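Local structure of protection of telomeres protein 1 (Schizosaccharomyces pombe, 7CUI) at residues Leu133-His145 against Leu154-Ile166. The protein binds single-stranded telomeric DNA and protects the 3' overhang of chromosome ends, regulating telomerase and telomere length. Numbering follows the deposited sequence.
Sequences LIWGNLEERIQHH and LAAEDVETPWFDI. With SO4 (sulfate ion), chain E.
Arg141 and His145, one turn apart on helix 138-148, both grip a single oxygen of Asp158 and so tie that helix to the weakly bonded helical turn 155-158. This is the C-terminal domain, whose curled, mostly antiparallel sheet is consistent with an OB-fold barrel; the contact lies in the helical insertion before strand 163-171. Asp158 OD2 takes Arg141 NE at 3.0 Å in a nearly straight bond (170°) on the anti side and His145 NE2 at 2.8 Å on the syn side, each donor 31° out of the carboxylate plane, from opposite faces. Bends at chi2 and at chi3 (-80°) swing the Arg141 chain across Asp158 at roughly a right angle, with Asp158 OD2 in the guanidinium plane at its NE edge. Arg141 NH1 also bonds O2 of a sulfate, probably from the crystallisation liquor. A leucine in place of Arg141 would probably leave the Asp158 carboxylate without its cationic mate, held across this contact by His145 alone. Leu154 CB sits over one face of the His145 ring, 3.9 Å from its centroid, while His145 ND1 is hydrogen-bonded to Glu150 OE2. Next to this polar end Ala155 is a knob among Leu138, Arg141, Ile142 and His145, its CB packed 3.4 Å from Ile142 CG1. Val159 CG1 lies against Arg141 CG, and Thr161 CG2 against Leu138 CG; Thr161 OG1 turns to Val57 O. At the type II' turn from Trp135 to Leu138, Pro162 covers the backbone of Ile134 to Gly136. A water there accepts from Asn137 N and donates to Asn137 OD1 and, at 2.8 Å, to Glu160 O.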
loop_
_atom_site.group_PDB
_atom_site.type_symbol
_atom_site.label_atom_id
_atom_site.label_comp_id
_atom_site.label_asym_id
_atom_site.label_seq_id
_atom_site.Cartn_x
_atom_site.Cartn_y
_atom_site.Cartn_z
ATOM N N LEU A 133 -12.164 -4.152 -4.878
ATOM C CA LEU A 133 -11.657 -4.902 -6.014
ATOM C C LEU A 133 -10.247 -5.443 -5.754
ATOM O O LEU A 133 -9.790 -6.314 -6.496
ATOM C CB LEU A 133 -11.719 -4.033 -7.276
ATOM C CG LEU A 133 -13.099 -3.481 -7.646
ATOM C CD1 LEU A 133 -13.019 -2.516 -8.829
ATOM C CD2 LEU A 133 -14.099 -4.600 -7.927
ATOM N N ILE A 134 -9.569 -4.956 -4.702
ATOM C CA ILE A 134 -8.224 -5.436 -4.393
ATOM C C ILE A 134 -8.182 -6.244 -3.095
ATOM O O ILE A 134 -7.269 -7.051 -2.925
ATOM C CB ILE A 134 -7.152 -4.321 -4.392
ATOM C CG1 ILE A 134 -7.405 -3.267 -3.310
ATOM C CG2 ILE A 134 -6.999 -3.699 -5.768
ATOM C CD1 ILE A 134 -6.199 -2.409 -2.993
ATOM N N TRP A 135 -9.131 -6.026 -2.172
ATOM C CA TRP A 135 -9.068 -6.734 -0.899
ATOM C C TRP A 135 -10.390 -7.406 -0.508
ATOM O O TRP A 135 -10.533 -7.857 0.630
ATOM C CB TRP A 135 -8.522 -5.828 0.218
ATOM C CG TRP A 135 -9.381 -4.652 0.588
ATOM C CD1 TRP A 135 -10.745 -4.561 0.543
ATOM C CD2 TRP A 135 -8.915 -3.389 1.106
ATOM N NE1 TRP A 135 -11.152 -3.330 0.986
ATOM C CE2 TRP A 135 -10.053 -2.584 1.330
ATOM C CE3 TRP A 135 -7.652 -2.861 1.396
ATOM C CZ2 TRP A 135 -9.961 -1.282 1.829
ATOM C CZ3 TRP A 135 -7.558 -1.572 1.877
ATOM C CH2 TRP A 135 -8.700 -0.798 2.102
ATOM N N GLY A 136 -11.356 -7.470 -1.433
ATOM C CA GLY A 136 -12.616 -8.156 -1.177
ATOM C C GLY A 136 -13.260 -7.731 0.141
ATOM O O GLY A 136 -13.432 -6.529 0.400
ATOM N N ASN A 137 -13.584 -8.728 0.979
ATOM C CA ASN A 137 -14.327 -8.491 2.211
ATOM C C ASN A 137 -13.407 -8.204 3.399
ATOM O O ASN A 137 -13.864 -8.242 4.540
ATOM C CB ASN A 137 -15.280 -9.636 2.559
ATOM C CG ASN A 137 -16.304 -9.896 1.477
ATOM O OD1 ASN A 137 -16.104 -10.764 0.629
ATOM N ND2 ASN A 137 -17.385 -9.141 1.481
ATOM N N LEU A 138 -12.133 -7.876 3.132
ATOM C CA LEU A 138 -11.151 -7.644 4.183
ATOM C C LEU A 138 -11.573 -6.490 5.101
ATOM O O LEU A 138 -11.524 -6.627 6.325
ATOM C CB LEU A 138 -9.795 -7.358 3.530
ATOM C CG LEU A 138 -8.537 -7.867 4.242
ATOM C CD1 LEU A 138 -7.516 -6.743 4.352
ATOM C CD2 LEU A 138 -8.821 -8.492 5.601
ATOM N N GLU A 139 -11.975 -5.355 4.511
ATOM C CA GLU A 139 -12.277 -4.154 5.275
ATOM C C GLU A 139 -13.480 -4.414 6.179
ATOM O O GLU A 139 -13.477 -4.027 7.351
ATOM C CB GLU A 139 -12.505 -2.968 4.334
ATOM C CG GLU A 139 -12.720 -1.638 5.040
ATOM C CD GLU A 139 -14.139 -1.291 5.469
ATOM O OE1 GLU A 139 -15.099 -1.902 4.936
ATOM O OE2 GLU A 139 -14.284 -0.399 6.345
ATOM N N GLU A 140 -14.490 -5.090 5.610
ATOM C CA GLU A 140 -15.730 -5.415 6.298
ATOM C C GLU A 140 -15.421 -6.232 7.545
ATOM O O GLU A 140 -15.986 -5.993 8.611
ATOM C CB GLU A 140 -16.631 -6.258 5.398
ATOM C CG GLU A 140 -17.453 -5.439 4.430
ATOM C CD GLU A 140 -18.220 -6.221 3.374
ATOM O OE1 GLU A 140 -18.320 -7.474 3.493
ATOM O OE2 GLU A 140 -18.724 -5.579 2.423
ATOM N N ARG A 141 -14.514 -7.200 7.380
ATOM C CA ARG A 141 -14.171 -8.145 8.429
ATOM C C ARG A 141 -13.300 -7.451 9.471
ATOM O O ARG A 141 -13.442 -7.699 10.667
ATOM C CB ARG A 141 -13.464 -9.369 7.839
ATOM C CG ARG A 141 -14.397 -10.460 7.306
ATOM C CD ARG A 141 -15.733 -10.721 7.975
ATOM N NE ARG A 141 -15.692 -11.530 9.197
ATOM C CZ ARG A 141 -16.741 -11.815 9.990
ATOM N NH1 ARG A 141 -16.586 -12.663 11.037
ATOM N NH2 ARG A 141 -17.928 -11.293 9.723
ATOM N N ILE A 142 -12.396 -6.584 9.004
ATOM C CA ILE A 142 -11.539 -5.844 9.915
ATOM C C ILE A 142 -12.410 -4.964 10.812
ATOM O O ILE A 142 -12.209 -4.937 12.025
ATOM C CB ILE A 142 -10.446 -5.062 9.159
ATOM C CG1 ILE A 142 -9.285 -5.981 8.765
ATOM C CG2 ILE A 142 -9.968 -3.867 9.975
ATOM C CD1 ILE A 142 -8.211 -5.320 7.941
ATOM N N GLN A 143 -13.400 -4.282 10.216
ATOM C CA GLN A 143 -14.306 -3.447 10.990
ATOM C C GLN A 143 -15.196 -4.305 11.889
ATOM O O GLN A 143 -15.556 -3.893 12.993
ATOM C CB GLN A 143 -15.160 -2.570 10.075
ATOM C CG GLN A 143 -14.365 -1.491 9.355
ATOM C CD GLN A 143 -13.481 -0.682 10.275
ATOM O OE1 GLN A 143 -12.367 -0.311 9.916
ATOM N NE2 GLN A 143 -13.972 -0.381 11.468
ATOM N N HIS A 144 -15.554 -5.497 11.401
ATOM C CA HIS A 144 -16.358 -6.426 12.172
ATOM C C HIS A 144 -15.635 -6.771 13.471
ATOM O O HIS A 144 -16.251 -6.804 14.534
ATOM C CB HIS A 144 -16.692 -7.676 11.347
ATOM C CG HIS A 144 -17.250 -8.781 12.180
ATOM N ND1 HIS A 144 -18.591 -8.849 12.522
ATOM C CD2 HIS A 144 -16.651 -9.830 12.788
ATOM C CE1 HIS A 144 -18.795 -9.902 13.288
ATOM N NE2 HIS A 144 -17.620 -10.521 13.468
ATOM N N HIS A 145 -14.325 -7.024 13.378
ATOM C CA HIS A 145 -13.563 -7.457 14.541
ATOM C C HIS A 145 -13.354 -6.304 15.522
ATOM O O HIS A 145 -13.437 -6.496 16.738
ATOM C CB HIS A 145 -12.254 -8.138 14.127
ATOM C CG HIS A 145 -12.456 -9.497 13.548
ATOM N ND1 HIS A 145 -12.998 -10.543 14.277
ATOM C CD2 HIS A 145 -12.196 -9.994 12.317
ATOM C CE1 HIS A 145 -13.058 -11.622 13.521
ATOM N NE2 HIS A 145 -12.571 -11.310 12.313
ATOM N N LEU A 154 -7.283 -11.020 12.647
ATOM C CA LEU A 154 -8.140 -12.186 12.527
ATOM C C LEU A 154 -8.850 -12.170 11.171
ATOM O O LEU A 154 -9.205 -13.221 10.638
ATOM C CB LEU A 154 -9.141 -12.161 13.690
ATOM C CG LEU A 154 -9.173 -13.402 14.584
ATOM C CD1 LEU A 154 -7.810 -13.665 15.218
ATOM C CD2 LEU A 154 -10.235 -13.248 15.665
ATOM N N ALA A 155 -9.027 -10.973 10.602
ATOM C CA ALA A 155 -9.810 -10.783 9.392
ATOM C C ALA A 155 -9.212 -11.542 8.208
ATOM O O ALA A 155 -9.953 -12.120 7.416
ATOM C CB ALA A 155 -9.929 -9.316 9.089
ATOM N N ALA A 156 -7.877 -11.533 8.094
ATOM C CA ALA A 156 -7.176 -12.105 6.950
ATOM C C ALA A 156 -7.560 -13.568 6.722
ATOM O O ALA A 156 -7.612 -14.019 5.580
ATOM C CB ALA A 156 -5.681 -11.967 7.118
ATOM N N GLU A 157 -7.818 -14.310 7.804
ATOM C CA GLU A 157 -8.043 -15.739 7.681
ATOM C C GLU A 157 -9.535 -16.046 7.542
ATOM O O GLU A 157 -9.912 -17.175 7.236
ATOM C CB GLU A 157 -7.331 -16.493 8.803
ATOM C CG GLU A 157 -7.979 -16.324 10.163
ATOM C CD GLU A 157 -7.064 -16.648 11.333
ATOM O OE1 GLU A 157 -5.824 -16.590 11.151
ATOM O OE2 GLU A 157 -7.590 -16.954 12.425
ATOM N N ASP A 158 -10.375 -15.026 7.739
ATOM C CA ASP A 158 -11.811 -15.157 7.564
ATOM C C ASP A 158 -12.169 -15.238 6.082
ATOM O O ASP A 158 -13.152 -15.890 5.728
ATOM C CB ASP A 158 -12.565 -13.953 8.135
ATOM C CG ASP A 158 -12.663 -13.887 9.651
ATOM O OD1 ASP A 158 -12.184 -14.822 10.323
ATOM O OD2 ASP A 158 -13.232 -12.887 10.148
ATOM N N VAL A 159 -11.384 -14.563 5.229
ATOM C CA VAL A 159 -11.798 -14.289 3.862
ATOM C C VAL A 159 -10.671 -14.592 2.877
ATOM O O VAL A 159 -9.493 -14.580 3.233
ATOM C CB VAL A 159 -12.271 -12.830 3.702
ATOM C CG1 VAL A 159 -13.555 -12.567 4.475
ATOM C CG2 VAL A 159 -11.191 -11.828 4.081
ATOM N N GLU A 160 -11.070 -14.841 1.624
ATOM C CA GLU A 160 -10.154 -14.923 0.502
ATOM C C GLU A 160 -10.103 -13.567 -0.187
ATOM O O GLU A 160 -11.114 -13.092 -0.698
ATOM C CB GLU A 160 -10.662 -15.936 -0.516
ATOM C CG GLU A 160 -10.163 -17.330 -0.260
ATOM C CD GLU A 160 -10.640 -18.333 -1.287
ATOM O OE1 GLU A 160 -10.197 -19.494 -1.215
ATOM O OE2 GLU A 160 -11.456 -17.944 -2.147
ATOM N N THR A 161 -8.911 -12.974 -0.211
ATOM C CA THR A 161 -8.684 -11.710 -0.886
ATOM C C THR A 161 -8.027 -11.992 -2.237
ATOM O O THR A 161 -7.263 -12.949 -2.362
ATOM C CB THR A 161 -7.892 -10.777 0.033
ATOM O OG1 THR A 161 -6.652 -11.421 0.338
ATOM C CG2 THR A 161 -8.630 -10.468 1.320
ATOM N N PRO A 162 -8.321 -11.205 -3.302
ATOM C CA PRO A 162 -7.797 -11.494 -4.638
ATOM C C PRO A 162 -6.282 -11.369 -4.774
ATOM O O PRO A 162 -5.629 -10.739 -3.946
ATOM C CB PRO A 162 -8.514 -10.494 -5.559
ATOM C CG PRO A 162 -9.010 -9.396 -4.645
ATOM C CD PRO A 162 -9.216 -10.033 -3.289
ATOM N N TRP A 163 -5.752 -11.995 -5.836
ATOM C CA TRP A 163 -4.343 -11.986 -6.199
ATOM C C TRP A 163 -4.108 -10.978 -7.316
ATOM O O TRP A 163 -4.917 -10.881 -8.240
ATOM C CB TRP A 163 -3.909 -13.378 -6.671
ATOM C CG TRP A 163 -3.775 -14.377 -5.570
ATOM C CD1 TRP A 163 -4.734 -15.240 -5.131
ATOM C CD2 TRP A 163 -2.612 -14.612 -4.757
ATOM N NE1 TRP A 163 -4.247 -16.004 -4.106
ATOM C CE2 TRP A 163 -2.950 -15.644 -3.854
ATOM C CE3 TRP A 163 -1.321 -14.066 -4.704
ATOM C CZ2 TRP A 163 -2.041 -16.131 -2.912
ATOM C CZ3 TRP A 163 -0.426 -14.546 -3.771
ATOM C CH2 TRP A 163 -0.783 -15.567 -2.888
ATOM N N PHE A 164 -2.975 -10.265 -7.238
ATOM C CA PHE A 164 -2.600 -9.295 -8.255
ATOM C C PHE A 164 -1.090 -9.078 -8.223
ATOM O O PHE A 164 -0.440 -9.344 -7.211
ATOM C CB PHE A 164 -3.382 -7.985 -8.091
ATOM C CG PHE A 164 -3.191 -7.286 -6.768
ATOM C CD1 PHE A 164 -3.985 -7.604 -5.672
ATOM C CD2 PHE A 164 -2.209 -6.316 -6.607
ATOM C CE1 PHE A 164 -3.802 -6.974 -4.449
ATOM C CE2 PHE A 164 -2.032 -5.679 -5.385
ATOM C CZ PHE A 164 -2.831 -6.005 -4.309
ATOM N N ASP A 165 -0.548 -8.613 -9.356
ATOM C CA ASP A 165 0.854 -8.241 -9.434
ATOM C C ASP A 165 0.999 -6.808 -8.935
ATOM O O ASP A 165 0.130 -5.975 -9.180
ATOM C CB ASP A 165 1.416 -8.438 -10.844
ATOM C CG ASP A 165 1.604 -9.897 -11.230
ATOM O OD1 ASP A 165 1.821 -10.720 -10.321
ATOM O OD2 ASP A 165 1.530 -10.197 -12.439
ATOM N N ILE A 166 2.098 -6.541 -8.219
ATOM C CA ILE A 166 2.362 -5.241 -7.618
ATOM C C ILE A 166 3.828 -4.888 -7.859
ATOM O O ILE A 166 4.692 -5.755 -7.757
ATOM C CB ILE A 166 2.013 -5.271 -6.111
ATOM C CG1 ILE A 166 2.092 -3.895 -5.446
ATOM C CG2 ILE A 166 2.873 -6.282 -5.369
ATOM C CD1 ILE A 166 1.181 -2.868 -6.060
HETATM S S SO4 E . -18.116 -14.917 12.853
HETATM O O1 SO4 E . -17.245 -14.432 13.891
HETATM O O2 SO4 E . -19.097 -13.909 12.547
HETATM O O3 SO4 E . -17.342 -15.213 11.674
HETATM O O4 SO4 E . -18.777 -16.112 13.300
HETATM O O HOH W 1 -13.234 -11.444 0.145
#